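Local coordinates for mandelate racemase/muconate lactonizing enzyme-like protein (Roseovarius sp. TM1035, PDB 3RCY), which probably catalyses a magnesium-dependent isomerase- or dehydratase-type reaction of the enolase superfamily, begun by taking a proton next to a carboxylate, with its natural substrate not established, at residues E56-R61 with I92-G97; E64-N67 with E72-F75; R77-G82 with T265-A270; D241-M246 with L273-A278; P283-A288 with W292-V297. All blocks are in the same frame, centred on the assembly; numbering follows the deposited sequence.

How the contacts relate
Contacts 1 and 2 belong to the N-terminal domain, contacts 4 and 5 to the barrel domain, and contact 3 joins the two. Along the chain, contact 2 is nested within the loop that contact 1 closes, and helix 71-80 supplies residues to both contacts 2 and 3. Helix 266-274 is common to contacts 3 and 4, which also share one ribose. Contacts 3 and 5 have centres about 11 Å apart and are tied by Lys266 and Glu293, whereas contacts 2 and 4 lie about 32 Å apart, centre to centre. Contacts 1, 2, 3 and 5 thus form a continuous packed region across the domain boundary, while contact 4 lies farther along the barrel wall.

Contact 1 of 5, residues E56-R61 with I92-G97; sequences EDVFAR and IGAFSG
Val58 reaches toward Ala94 and Phe95 with a first torsion of 169°, which sets CG1 anti to its backbone N and CG2 anti to its carbonyl carbon. The two methyl groups then divide the work: CG2 meets the CB of Ala94 at 3.9 Å, while CG1 lies beside the backbone and CB of Phe95, 4.2 Å from its N and 4.3 Å from its CB. Alanine suits its place because its single methyl lets the branched valine come close to the helix 89-110 backbone. The Phe95 ring is directed instead at Met74 and Val78 of helix 71-80. Polar groups are turned to other sides of the two helices. On helix 48-63, Arg61 grips Asp57 side-on, NE to OD1 and NH2 to OD2, both at 3.0 Å, and the same pair reaches the second subunit through Gly47 and Thr383 of that copy. On helix 89-110, Ser96 OG donates to Ile92 O at 2.6 Å, from the face of that carbonyl opposite the one used by Ser96 N. The side chains that meet here are all hydrocarbon, so the contact rests on van der Waals and hydrophobic packing, with the charged pair turned to the subunit boundary.

Contact 2 of 5, residues E64-N67 with E72-F75; sequences EGEN and ELMF
The carboxylate of Glu66 is the flat group that meets helix 71-80: Leu73 CD2 stands over one of its faces, 4.2 Å from OE2. Its two oxygens have polar partners beyond the segments, OE1 in a salt bridge with Arg77 and OE2 in a hydrogen bond with Asn70, which together should fix the rotation of the group and offset its charge. The aliphatic part of Glu66 makes the rest of the contact. It slides past Met74 in the opposite direction, CG lying 3.8 Å from Met74 SD and CB 3.9 Å from the same sulfur. A bend in Glu66 at its second torsion (60°) turns the carboxylate away from that sulfur. Glutamate fits here because it offers methylenes to an apolar neighbour and still delivers a charge to an arginine. Met74, unbranched and polarisable, continues to the loop backbone, where its CE ends 3.9 Å from the carbonyl O of Asn67. The Asn67 side chain turns to its own loop and accepts from Glu69 N. Strand 4-12 holds this loop by backbone bonds between Leu4 and both Gly65 and Glu66, while Met74 also packs on Met63 of helix 48-63 and on Phe95 and Cys102 of helix 89-110.

Contact 3 of 5, residues R77-G82 with T265-A270; sequences RVYSSG and TKAEFA. With RIB (alpha-D-ribofuranose), chain L; RIB (alpha-D-ribofuranose), chain M.
Tyr79 throws its ring across to Thr265 and Ala267, its CG held anti to the backbone N (chi1 -172°) so that the long side chain leaves helix 71-80 directly for the barrel. Its CE1 comes within 4.0 Å of Thr265 CG2, the two side chains crossing at about a right angle. Beyond the ring, the phenol OH lies 3.6 Å from Ala267 CB and bonds to Asp241 of the second subunit. Tyrosine suits the place by giving ring carbons to the threonine methyl and a hydroxyl to the subunit boundary. Thr265 places OG1 between its backbone N and carbonyl carbon (chi1 84°), from where it accepts a weak N-cap bond from Ala267 N at 3.1 Å; its methyl is left for the tyrosine. The small methyl of Ala267 admits the phenol, and its CB also lies 3.4 Å from O5 of the ribose of chain L; that O5 donates to the backbone Ala267 O at 2.8 Å. The next residue, Glu268, is extended beyond CG (chi2 -177°), and its OE1 receives a weak bond, 3.1 Å long, from O2 of the ribose of chain M. Glu268 OE2 pairs with Arg86 of the second subunit. The arrangement joins the N-terminal domain to a barrel helix, the two-domain plan of the enolase superfamily, and borders two ribose sites where subunits meet.

Contact 4 of 5, residues D241-M246 with L273-A278; sequences DNVGAM and LREGAA. With RIB (alpha-D-ribofuranose), chain M.
Apolar packing brings Val243 and Met246 against the turn that ends helix 266-274. Val243, with CG1 anti to its backbone N, sets that methyl 3.8 Å from Glu275 CB and 3.9 Å from Ala277 CB, while the CB atoms of Met246 and Ala277 stand 4.0 Å apart. Alanine allows helix 243-252 to come this close. Contacts between carbon and oxygen add to it: Met246 CG lies 3.4 Å from Ala277 O, a buried carbonyl without a hydrogen-bond partner in the model. Hydrogen bonds work within each segment. Asn242 OD1 accepts from Ala245 N at 2.9 Å as an N-cap, and Gly276, with positive phi, closes helix 266-274 in a Schellman motif, a place glycine suits. Towards the ligand, Val243 CG2 approaches ribose O1 at 3.3 Å. The first turn of helix 243-252 thus packs on the turn that follows helix 266-274, with Met246 also resting on Val257 and Thr259 of strand 257-259.

Contact 5 of 5, residues P283-A288 with W292-V297; sequences PALGRA and WEMKKV
A short, loosely formed helical turn around 285-288 sets Leu285 near Met294 of helix 290-302, their CA atoms 7.0 Å apart, with Ala284 O accepting from both Arg287 N and Ala288 N. Met294 carries the contact. Bends at its second and third torsions (-50° and 96°) fold the side chain so that CG, SD and CE are spread over three neighbours. Its CG packs on Leu285 CD1 at 4.0 Å; SD lies tightly against the proline ring, 3.3 Å from Pro283 CB and 3.5 Å from Pro283 CG; and CE reaches Ala288, 3.7 Å from its CB and 3.3 Å from its carbonyl O. Flexible and unbranched, methionine suits such a multi-sided fit. Here the chain passes from barrel strand 280-281 through the short turn into helix 290-302, a strand-to-helix connection of the enolase-type barrel. Pro283, whose rigid ring offers CB and CG to the sulfur, also touches Phe269, and Leu285 and Met294 share Phe325 of helix 316-327 as a neighbour. Ala288 brings little bulk, so the methionine methyl can settle close to the backbone. Glu293 adds its CG, 3.7 Å from Ala288 O, and sends its carboxylate on to a salt bridge with Lys266.

Contact 1 of 5, residues E56-R61 with I92-G97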
# COMPACT_ATOMS: atom_id res chain seq x y z
N GLU A 56 -26.02 -2.06 -37.60
CA GLU A 56 -25.89 -1.57 -38.97
C GLU A 56 -24.89 -0.41 -39.07
O GLU A 56 -24.08 -0.37 -39.99
CB GLU A 56 -27.27 -1.16 -39.54
CG GLU A 56 -28.16 -2.36 -39.91
CD GLU A 56 -29.60 -1.97 -40.27
OE1 GLU A 56 -29.93 -0.76 -40.20
OE2 GLU A 56 -30.40 -2.87 -40.61
N ASP A 57 -24.95 0.51 -38.11
CA ASP A 57 -24.01 1.64 -38.05
C ASP A 57 -22.57 1.17 -37.90
O ASP A 57 -21.71 1.51 -38.70
CB ASP A 57 -24.38 2.60 -36.91
CG ASP A 57 -23.51 3.85 -36.89
OD1 ASP A 57 -22.30 3.74 -36.62
OD2 ASP A 57 -24.05 4.95 -37.15
N VAL A 58 -22.32 0.38 -36.85
CA VAL A 58 -20.99 -0.17 -36.57
C VAL A 58 -20.41 -0.89 -37.80
O VAL A 58 -19.26 -0.65 -38.20
CB VAL A 58 -21.04 -1.13 -35.35
CG1 VAL A 58 -19.72 -1.91 -35.21
CG2 VAL A 58 -21.33 -0.33 -34.06
N PHE A 59 -21.20 -1.79 -38.38
CA PHE A 59 -20.75 -2.51 -39.57
C PHE A 59 -20.45 -1.57 -40.74
O PHE A 59 -19.37 -1.65 -41.32
CB PHE A 59 -21.76 -3.58 -40.00
CG PHE A 59 -21.36 -4.30 -41.27
CD1 PHE A 59 -20.33 -5.24 -41.26
CD2 PHE A 59 -22.00 -4.01 -42.48
CE1 PHE A 59 -19.95 -5.90 -42.43
CE2 PHE A 59 -21.62 -4.67 -43.66
CZ PHE A 59 -20.59 -5.62 -43.62
N ALA A 60 -21.39 -0.69 -41.09
CA ALA A 60 -21.21 0.18 -42.26
C ALA A 60 -20.03 1.13 -42.08
O ALA A 60 -19.27 1.37 -43.01
CB ALA A 60 -22.50 0.96 -42.58
N ARG A 61 -19.87 1.64 -40.86
CA ARG A 61 -18.88 2.67 -40.56
C ARG A 61 -17.45 2.11 -40.45
O ARG A 61 -16.49 2.73 -40.92
CB ARG A 61 -19.27 3.42 -39.28
CG ARG A 61 -18.55 4.76 -39.07
CD ARG A 61 -19.10 5.51 -37.86
NE ARG A 61 -20.54 5.77 -37.96
CZ ARG A 61 -21.10 6.76 -38.66
NH1 ARG A 61 -20.35 7.61 -39.35
NH2 ARG A 61 -22.42 6.88 -38.68
N ILE A 92 -19.86 -2.02 -28.45
CA ILE A 92 -18.96 -3.18 -28.43
C ILE A 92 -19.77 -4.48 -28.48
O ILE A 92 -19.33 -5.48 -29.07
CB ILE A 92 -17.97 -3.12 -27.23
CG1 ILE A 92 -17.04 -1.90 -27.34
CG2 ILE A 92 -17.15 -4.39 -27.12
CD1 ILE A 92 -16.11 -1.88 -28.57
N GLY A 93 -20.98 -4.46 -27.90
CA GLY A 93 -21.92 -5.58 -28.08
C GLY A 93 -22.20 -5.81 -29.56
O GLY A 93 -22.20 -6.96 -30.04
N ALA A 94 -22.45 -4.72 -30.28
CA ALA A 94 -22.63 -4.78 -31.73
C ALA A 94 -21.39 -5.35 -32.42
O ALA A 94 -21.48 -6.34 -33.16
CB ALA A 94 -22.98 -3.39 -32.29
N PHE A 95 -20.23 -4.74 -32.17
CA PHE A 95 -18.98 -5.23 -32.75
C PHE A 95 -18.72 -6.72 -32.49
O PHE A 95 -18.30 -7.44 -33.40
CB PHE A 95 -17.76 -4.42 -32.29
CG PHE A 95 -16.45 -5.00 -32.77
CD1 PHE A 95 -16.09 -4.92 -34.12
CD2 PHE A 95 -15.60 -5.67 -31.89
CE1 PHE A 95 -14.89 -5.48 -34.57
CE2 PHE A 95 -14.40 -6.23 -32.35
CZ PHE A 95 -14.04 -6.13 -33.69
N SER A 96 -18.93 -7.16 -31.25
CA SER A 96 -18.56 -8.53 -30.84
C SER A 96 -19.20 -9.61 -31.71
O SER A 96 -18.53 -10.55 -32.15
CB SER A 96 -18.91 -8.78 -29.38
OG SER A 96 -18.30 -7.84 -28.51
N GLY A 97 -20.50 -9.47 -31.95
CA GLY A 97 -21.23 -10.39 -32.82
C GLY A 97 -20.68 -10.39 -34.23
O GLY A 97 -20.54 -11.45 -34.84

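Contact 2 of 5, residues E64-N67 with E72-F75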
# COMPACT_ATOMS: atom_id res chain seq x y z
N GLU A 64 -17.50 -2.69 -43.12
CA GLU A 64 -17.85 -2.92 -44.52
C GLU A 64 -16.69 -2.51 -45.43
O GLU A 64 -16.14 -1.42 -45.30
CB GLU A 64 -19.13 -2.16 -44.90
CG GLU A 64 -19.71 -2.53 -46.27
CD GLU A 64 -20.94 -1.71 -46.63
OE1 GLU A 64 -21.48 -0.99 -45.75
OE2 GLU A 64 -21.38 -1.77 -47.80
N GLY A 65 -16.31 -3.42 -46.33
CA GLY A 65 -15.20 -3.18 -47.26
C GLY A 65 -13.84 -3.56 -46.69
O GLY A 65 -12.83 -3.47 -47.40
N GLU A 66 -13.79 -3.97 -45.43
CA GLU A 66 -12.52 -4.36 -44.78
C GLU A 66 -12.21 -5.84 -44.96
O GLU A 66 -13.12 -6.67 -45.02
CB GLU A 66 -12.55 -4.04 -43.28
CG GLU A 66 -11.20 -4.10 -42.56
CD GLU A 66 -10.18 -3.12 -43.15
OE1 GLU A 66 -10.49 -1.92 -43.25
OE2 GLU A 66 -9.08 -3.57 -43.53
N ASN A 67 -10.92 -6.16 -45.04
CA ASN A 67 -10.43 -7.53 -44.96
C ASN A 67 -10.73 -8.10 -43.57
O ASN A 67 -10.32 -7.52 -42.57
CB ASN A 67 -8.92 -7.53 -45.24
CG ASN A 67 -8.33 -8.93 -45.37
OD1 ASN A 67 -8.84 -9.91 -44.83
ND2 ASN A 67 -7.22 -9.01 -46.09
N GLU A 72 -7.66 -6.67 -35.23
CA GLU A 72 -7.11 -5.66 -34.33
C GLU A 72 -7.59 -4.27 -34.74
O GLU A 72 -8.03 -3.48 -33.91
CB GLU A 72 -5.56 -5.67 -34.34
CG GLU A 72 -4.91 -6.91 -33.78
CD GLU A 72 -4.59 -6.82 -32.28
OE1 GLU A 72 -4.87 -5.77 -31.65
OE2 GLU A 72 -4.05 -7.81 -31.75
N LEU A 73 -7.49 -4.00 -36.04
CA LEU A 73 -7.85 -2.70 -36.60
C LEU A 73 -9.33 -2.41 -36.42
O LEU A 73 -9.71 -1.32 -35.99
CB LEU A 73 -7.46 -2.63 -38.09
CG LEU A 73 -7.81 -1.32 -38.83
CD1 LEU A 73 -7.17 -0.10 -38.17
CD2 LEU A 73 -7.40 -1.41 -40.29
N MET A 74 -10.17 -3.38 -36.75
CA MET A 74 -11.62 -3.19 -36.65
C MET A 74 -12.05 -2.96 -35.21
O MET A 74 -12.89 -2.11 -34.94
CB MET A 74 -12.40 -4.32 -37.32
CG MET A 74 -12.23 -4.31 -38.84
SD MET A 74 -13.35 -5.42 -39.69
CE MET A 74 -12.50 -6.98 -39.44
N PHE A 75 -11.44 -3.69 -34.27
CA PHE A 75 -11.68 -3.41 -32.86
C PHE A 75 -11.32 -1.96 -32.50
O PHE A 75 -12.14 -1.25 -31.92
CB PHE A 75 -10.98 -4.39 -31.91
CG PHE A 75 -11.19 -4.06 -30.45
CD1 PHE A 75 -12.32 -4.51 -29.78
CD2 PHE A 75 -10.27 -3.26 -29.77
CE1 PHE A 75 -12.53 -4.17 -28.43
CE2 PHE A 75 -10.46 -2.92 -28.44
CZ PHE A 75 -11.59 -3.38 -27.76

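Contact 3 of 5, residues R77-G82 with T265-A270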
# COMPACT_ATOMS: atom_id res chain seq x y z
N ARG A 77 -11.12 0.69 -34.37
CA ARG A 77 -12.05 1.61 -35.01
C ARG A 77 -13.34 1.76 -34.20
O ARG A 77 -13.77 2.87 -33.93
CB ARG A 77 -12.41 1.13 -36.41
CG ARG A 77 -11.35 1.35 -37.45
CD ARG A 77 -11.82 0.75 -38.77
NE ARG A 77 -10.87 0.95 -39.85
CZ ARG A 77 -10.83 0.21 -40.96
NH1 ARG A 77 -11.69 -0.80 -41.14
NH2 ARG A 77 -9.92 0.47 -41.90
N VAL A 78 -13.95 0.64 -33.82
CA VAL A 78 -15.22 0.67 -33.09
C VAL A 78 -15.01 1.19 -31.67
O VAL A 78 -15.77 2.03 -31.18
CB VAL A 78 -15.93 -0.71 -33.07
CG1 VAL A 78 -17.27 -0.62 -32.35
CG2 VAL A 78 -16.14 -1.23 -34.49
N TYR A 79 -13.96 0.70 -31.02
CA TYR A 79 -13.59 1.12 -29.67
C TYR A 79 -13.37 2.63 -29.56
O TYR A 79 -13.71 3.24 -28.54
CB TYR A 79 -12.33 0.38 -29.22
CG TYR A 79 -11.93 0.57 -27.78
CD1 TYR A 79 -12.68 0.01 -26.75
CD2 TYR A 79 -10.77 1.28 -27.45
CE1 TYR A 79 -12.31 0.17 -25.42
CE2 TYR A 79 -10.38 1.43 -26.11
CZ TYR A 79 -11.16 0.87 -25.11
OH TYR A 79 -10.79 1.00 -23.80
N SER A 80 -12.82 3.22 -30.63
CA SER A 80 -12.48 4.64 -30.67
C SER A 80 -13.58 5.52 -31.27
O SER A 80 -13.47 6.76 -31.25
CB SER A 80 -11.19 4.84 -31.48
OG SER A 80 -10.13 4.03 -30.97
N SER A 81 -14.61 4.87 -31.81
CA SER A 81 -15.64 5.54 -32.60
C SER A 81 -16.19 6.81 -31.97
O SER A 81 -16.64 6.80 -30.82
CB SER A 81 -16.78 4.56 -32.91
OG SER A 81 -17.65 5.10 -33.91
N GLY A 82 -16.17 7.89 -32.74
CA GLY A 82 -16.75 9.17 -32.32
C GLY A 82 -16.00 9.86 -31.19
O GLY A 82 -16.61 10.57 -30.40
N THR A 265 -14.51 -5.64 -22.82
CA THR A 265 -13.11 -5.36 -23.24
C THR A 265 -12.09 -5.62 -22.14
O THR A 265 -12.42 -5.63 -20.95
CB THR A 265 -12.85 -3.92 -23.80
OG1 THR A 265 -12.63 -3.01 -22.71
CG2 THR A 265 -13.98 -3.40 -24.72
N LYS A 266 -10.84 -5.80 -22.56
CA LYS A 266 -9.72 -5.96 -21.64
C LYS A 266 -9.54 -4.76 -20.70
O LYS A 266 -9.01 -4.92 -19.61
CB LYS A 266 -8.42 -6.23 -22.41
CG LYS A 266 -7.96 -5.07 -23.32
CD LYS A 266 -7.00 -5.57 -24.39
CE LYS A 266 -6.77 -4.51 -25.48
NZ LYS A 266 -8.00 -4.15 -26.27
N ALA A 267 -9.99 -3.57 -21.11
CA ALA A 267 -9.91 -2.38 -20.24
C ALA A 267 -10.70 -2.56 -18.94
O ALA A 267 -10.41 -1.90 -17.94
CB ALA A 267 -10.37 -1.11 -20.97
N GLU A 268 -11.70 -3.44 -18.95
CA GLU A 268 -12.49 -3.73 -17.75
C GLU A 268 -12.06 -5.00 -17.04
O GLU A 268 -12.12 -5.08 -15.82
CB GLU A 268 -13.99 -3.78 -18.08
CG GLU A 268 -14.55 -2.39 -18.36
CD GLU A 268 -16.05 -2.35 -18.63
OE1 GLU A 268 -16.75 -3.39 -18.52
OE2 GLU A 268 -16.54 -1.25 -18.97
N PHE A 269 -11.61 -5.99 -17.81
CA PHE A 269 -11.16 -7.25 -17.20
C PHE A 269 -9.81 -7.11 -16.49
O PHE A 269 -9.59 -7.74 -15.46
CB PHE A 269 -11.15 -8.39 -18.21
CG PHE A 269 -12.50 -8.97 -18.46
CD1 PHE A 269 -13.06 -9.87 -17.56
CD2 PHE A 269 -13.25 -8.58 -19.57
CE1 PHE A 269 -14.35 -10.39 -17.77
CE2 PHE A 269 -14.53 -9.09 -19.80
CZ PHE A 269 -15.08 -10.00 -18.89
N ALA A 270 -8.94 -6.27 -17.04
CA ALA A 270 -7.62 -6.06 -16.44
C ALA A 270 -7.67 -5.60 -14.97
O ALA A 270 -7.00 -6.19 -14.12
CB ALA A 270 -6.77 -5.12 -17.29
O5 RIB L . -11.57 0.66 -18.39
C5 RIB L . -12.00 0.78 -17.03
C4 RIB L . -13.11 1.82 -16.98
O4 RIB L . -12.63 2.98 -16.30
C3 RIB L . -13.50 2.23 -18.39
O3 RIB L . -14.85 1.82 -18.64
C2 RIB L . -13.26 3.73 -18.45
O2 RIB L . -14.41 4.43 -18.90
C1 RIB L . -12.94 4.17 -17.03
O1 RIB L . -11.84 5.10 -16.97
O5 RIB M . -17.32 1.95 -13.17
C5 RIB M . -16.10 1.21 -13.27
C4 RIB M . -16.30 0.12 -14.30
O4 RIB M . -15.47 -1.00 -14.00
C3 RIB M . -17.72 -0.40 -14.28
O3 RIB M . -18.48 0.20 -15.31
C2 RIB M . -17.61 -1.87 -14.56
O2 RIB M . -17.89 -2.12 -15.94
C1 RIB M . -16.16 -2.23 -14.27
O1 RIB M . -16.10 -3.11 -13.14

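Contact 4 of 5, residues D241-M246 with L273-A278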
# COMPACT_ATOMS: atom_id res chain seq x y z
N ASP A 241 -20.36 -2.69 -11.22
CA ASP A 241 -19.90 -1.31 -11.41
C ASP A 241 -18.91 -0.83 -10.34
O ASP A 241 -18.73 0.37 -10.15
CB ASP A 241 -21.09 -0.35 -11.49
CG ASP A 241 -21.98 -0.37 -10.23
OD1 ASP A 241 -21.72 -1.16 -9.29
OD2 ASP A 241 -22.95 0.41 -10.19
N ASN A 242 -18.28 -1.78 -9.65
CA ASN A 242 -17.42 -1.44 -8.52
C ASN A 242 -16.40 -2.54 -8.25
O ASN A 242 -16.69 -3.49 -7.51
CB ASN A 242 -18.26 -1.18 -7.27
CG ASN A 242 -17.46 -0.51 -6.16
OD1 ASN A 242 -16.25 -0.70 -6.06
ND2 ASN A 242 -18.13 0.26 -5.31
N VAL A 243 -15.23 -2.41 -8.87
CA VAL A 243 -14.18 -3.42 -8.76
C VAL A 243 -13.70 -3.52 -7.31
O VAL A 243 -13.48 -4.62 -6.81
CB VAL A 243 -12.99 -3.12 -9.71
CG1 VAL A 243 -11.90 -4.18 -9.57
CG2 VAL A 243 -13.47 -3.04 -11.14
N GLY A 244 -13.54 -2.38 -6.65
CA GLY A 244 -13.09 -2.35 -5.25
C GLY A 244 -14.01 -3.11 -4.31
O GLY A 244 -13.54 -3.83 -3.41
N ALA A 245 -15.32 -2.97 -4.52
CA ALA A 245 -16.30 -3.66 -3.69
C ALA A 245 -16.21 -5.16 -3.88
O ALA A 245 -16.32 -5.91 -2.92
CB ALA A 245 -17.72 -3.15 -3.99
N MET A 246 -16.00 -5.61 -5.11
CA MET A 246 -15.91 -7.04 -5.36
C MET A 246 -14.64 -7.66 -4.77
O MET A 246 -14.68 -8.79 -4.26
CB MET A 246 -16.03 -7.37 -6.85
CG MET A 246 -16.26 -8.87 -7.09
SD MET A 246 -16.51 -9.28 -8.81
CE MET A 246 -18.21 -8.74 -9.02
N LEU A 273 -8.69 -8.36 -12.45
CA LEU A 273 -7.55 -9.20 -12.10
C LEU A 273 -6.57 -8.46 -11.18
O LEU A 273 -6.22 -8.96 -10.10
CB LEU A 273 -6.83 -9.69 -13.37
CG LEU A 273 -7.57 -10.68 -14.28
CD1 LEU A 273 -6.88 -10.79 -15.65
CD2 LEU A 273 -7.74 -12.07 -13.63
N ARG A 274 -6.15 -7.27 -11.59
CA ARG A 274 -5.14 -6.51 -10.87
C ARG A 274 -5.55 -6.23 -9.42
O ARG A 274 -4.71 -6.24 -8.52
CB ARG A 274 -4.85 -5.20 -11.62
CG ARG A 274 -3.57 -4.49 -11.21
CD ARG A 274 -3.47 -3.15 -11.92
NE ARG A 274 -3.27 -3.31 -13.36
CZ ARG A 274 -3.90 -2.61 -14.30
NH1 ARG A 274 -3.63 -2.83 -15.58
NH2 ARG A 274 -4.82 -1.70 -13.97
N GLU A 275 -6.84 -5.97 -9.19
CA GLU A 275 -7.32 -5.69 -7.84
C GLU A 275 -7.70 -6.95 -7.04
O GLU A 275 -8.05 -6.87 -5.86
CB GLU A 275 -8.49 -4.69 -7.86
CG GLU A 275 -8.17 -3.34 -8.52
CD GLU A 275 -6.93 -2.64 -7.94
OE1 GLU A 275 -6.79 -2.59 -6.69
OE2 GLU A 275 -6.10 -2.14 -8.74
N GLY A 276 -7.61 -8.12 -7.67
CA GLY A 276 -7.98 -9.37 -7.02
C GLY A 276 -9.48 -9.52 -6.78
O GLY A 276 -9.89 -10.18 -5.82
N ALA A 277 -10.28 -8.90 -7.64
CA ALA A 277 -11.74 -8.92 -7.49
C ALA A 277 -12.36 -10.26 -7.87
O ALA A 277 -13.40 -10.64 -7.34
CB ALA A 277 -12.37 -7.79 -8.29
N ALA A 278 -11.72 -10.96 -8.81
CA ALA A 278 -12.19 -12.27 -9.23
C ALA A 278 -11.04 -13.19 -9.65
O ALA A 278 -10.04 -12.74 -10.21
CB ALA A 278 -13.20 -12.15 -10.37
O5 RIB M . -17.32 1.95 -13.17
C5 RIB M . -16.10 1.21 -13.27
C4 RIB M . -16.30 0.12 -14.30
O4 RIB M . -15.47 -1.00 -14.00
C3 RIB M . -17.72 -0.40 -14.28
O3 RIB M . -18.48 0.20 -15.31
C2 RIB M . -17.61 -1.87 -14.56
O2 RIB M . -17.89 -2.12 -15.94
C1 RIB M . -16.16 -2.23 -14.27
O1 RIB M . -16.10 -3.11 -13.14

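Contact 5 of 5, residues P283-A288 with W292-V297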
# COMPACT_ATOMS: atom_id res chain seq x y z
N PRO A 283 -16.50 -13.77 -19.38
CA PRO A 283 -17.01 -12.82 -20.37
C PRO A 283 -18.07 -13.48 -21.23
O PRO A 283 -18.04 -14.70 -21.46
CB PRO A 283 -15.79 -12.52 -21.22
CG PRO A 283 -14.98 -13.81 -21.18
CD PRO A 283 -15.19 -14.32 -19.76
N ALA A 284 -19.04 -12.68 -21.66
CA ALA A 284 -19.90 -13.08 -22.76
C ALA A 284 -19.23 -12.57 -24.02
O ALA A 284 -19.15 -11.36 -24.24
CB ALA A 284 -21.29 -12.46 -22.59
N LEU A 285 -18.74 -13.49 -24.86
CA LEU A 285 -17.99 -13.12 -26.07
C LEU A 285 -18.77 -12.20 -27.01
O LEU A 285 -18.18 -11.36 -27.70
CB LEU A 285 -17.49 -14.36 -26.82
CG LEU A 285 -16.10 -14.87 -26.38
CD1 LEU A 285 -16.10 -15.34 -24.92
CD2 LEU A 285 -15.64 -16.01 -27.28
N GLY A 286 -20.09 -12.37 -27.04
CA GLY A 286 -20.98 -11.50 -27.83
C GLY A 286 -21.15 -10.11 -27.25
O GLY A 286 -21.76 -9.24 -27.87
N ARG A 287 -20.62 -9.90 -26.05
CA ARG A 287 -20.63 -8.59 -25.40
C ARG A 287 -19.24 -7.99 -25.27
O ARG A 287 -19.05 -6.79 -25.47
CB ARG A 287 -21.27 -8.70 -24.00
CG ARG A 287 -20.92 -7.52 -23.08
CD ARG A 287 -21.75 -7.55 -21.82
NE ARG A 287 -23.08 -6.98 -22.02
CZ ARG A 287 -24.16 -7.33 -21.32
NH1 ARG A 287 -24.07 -8.28 -20.39
NH2 ARG A 287 -25.32 -6.74 -21.56
N ALA A 288 -18.27 -8.83 -24.91
CA ALA A 288 -17.02 -8.35 -24.34
C ALA A 288 -15.97 -7.90 -25.34
O ALA A 288 -14.89 -7.48 -24.93
CB ALA A 288 -16.44 -9.40 -23.35
N TRP A 292 -11.02 -12.56 -30.31
CA TRP A 292 -9.63 -12.08 -30.23
C TRP A 292 -9.39 -11.25 -28.98
O TRP A 292 -8.40 -11.45 -28.28
CB TRP A 292 -9.26 -11.28 -31.48
CG TRP A 292 -7.78 -11.08 -31.71
CD1 TRP A 292 -7.09 -9.90 -31.63
CD2 TRP A 292 -6.82 -12.08 -32.06
NE1 TRP A 292 -5.76 -10.11 -31.91
CE2 TRP A 292 -5.56 -11.44 -32.19
CE3 TRP A 292 -6.90 -13.46 -32.30
CZ2 TRP A 292 -4.39 -12.13 -32.54
CZ3 TRP A 292 -5.74 -14.15 -32.64
CH2 TRP A 292 -4.50 -13.48 -32.76
N GLU A 293 -10.29 -10.31 -28.70
CA GLU A 293 -10.21 -9.48 -27.49
C GLU A 293 -10.21 -10.38 -26.24
O GLU A 293 -9.43 -10.15 -25.30
CB GLU A 293 -11.36 -8.46 -27.47
CG GLU A 293 -11.43 -7.57 -26.23
CD GLU A 293 -10.38 -6.47 -26.18
OE1 GLU A 293 -9.48 -6.41 -27.05
OE2 GLU A 293 -10.46 -5.66 -25.24
N MET A 294 -11.04 -11.42 -26.25
CA MET A 294 -11.07 -12.35 -25.12
C MET A 294 -9.84 -13.26 -25.02
O MET A 294 -9.51 -13.71 -23.92
CB MET A 294 -12.38 -13.15 -25.09
CG MET A 294 -13.59 -12.29 -24.65
SD MET A 294 -13.29 -11.37 -23.12
CE MET A 294 -12.77 -9.76 -23.73
N LYS A 295 -9.16 -13.50 -26.14
CA LYS A 295 -7.84 -14.15 -26.11
C LYS A 295 -6.82 -13.29 -25.36
O LYS A 295 -5.98 -13.80 -24.60
CB LYS A 295 -7.33 -14.48 -27.53
CG LYS A 295 -7.98 -15.72 -28.19
CD LYS A 295 -7.49 -17.06 -27.59
CE LYS A 295 -6.06 -17.40 -27.99
NZ LYS A 295 -5.70 -18.81 -27.59
N LYS A 296 -6.89 -11.98 -25.58
CA LYS A 296 -6.06 -11.05 -24.84
C LYS A 296 -6.34 -11.15 -23.34
O LYS A 296 -5.40 -11.22 -22.53
CB LYS A 296 -6.27 -9.61 -25.35
CG LYS A 296 -5.83 -9.40 -26.80
CD LYS A 296 -5.86 -7.91 -27.19
CE LYS A 296 -5.25 -7.67 -28.58
NZ LYS A 296 -5.48 -6.25 -29.06
N VAL A 297 -7.62 -11.20 -22.97
CA VAL A 297 -8.01 -11.34 -21.57
C VAL A 297 -7.57 -12.68 -20.97
O VAL A 297 -7.10 -12.72 -19.83
CB VAL A 297 -9.54 -11.09 -21.37
CG1 VAL A 297 -9.97 -11.41 -19.94
CG2 VAL A 297 -9.86 -9.65 -21.69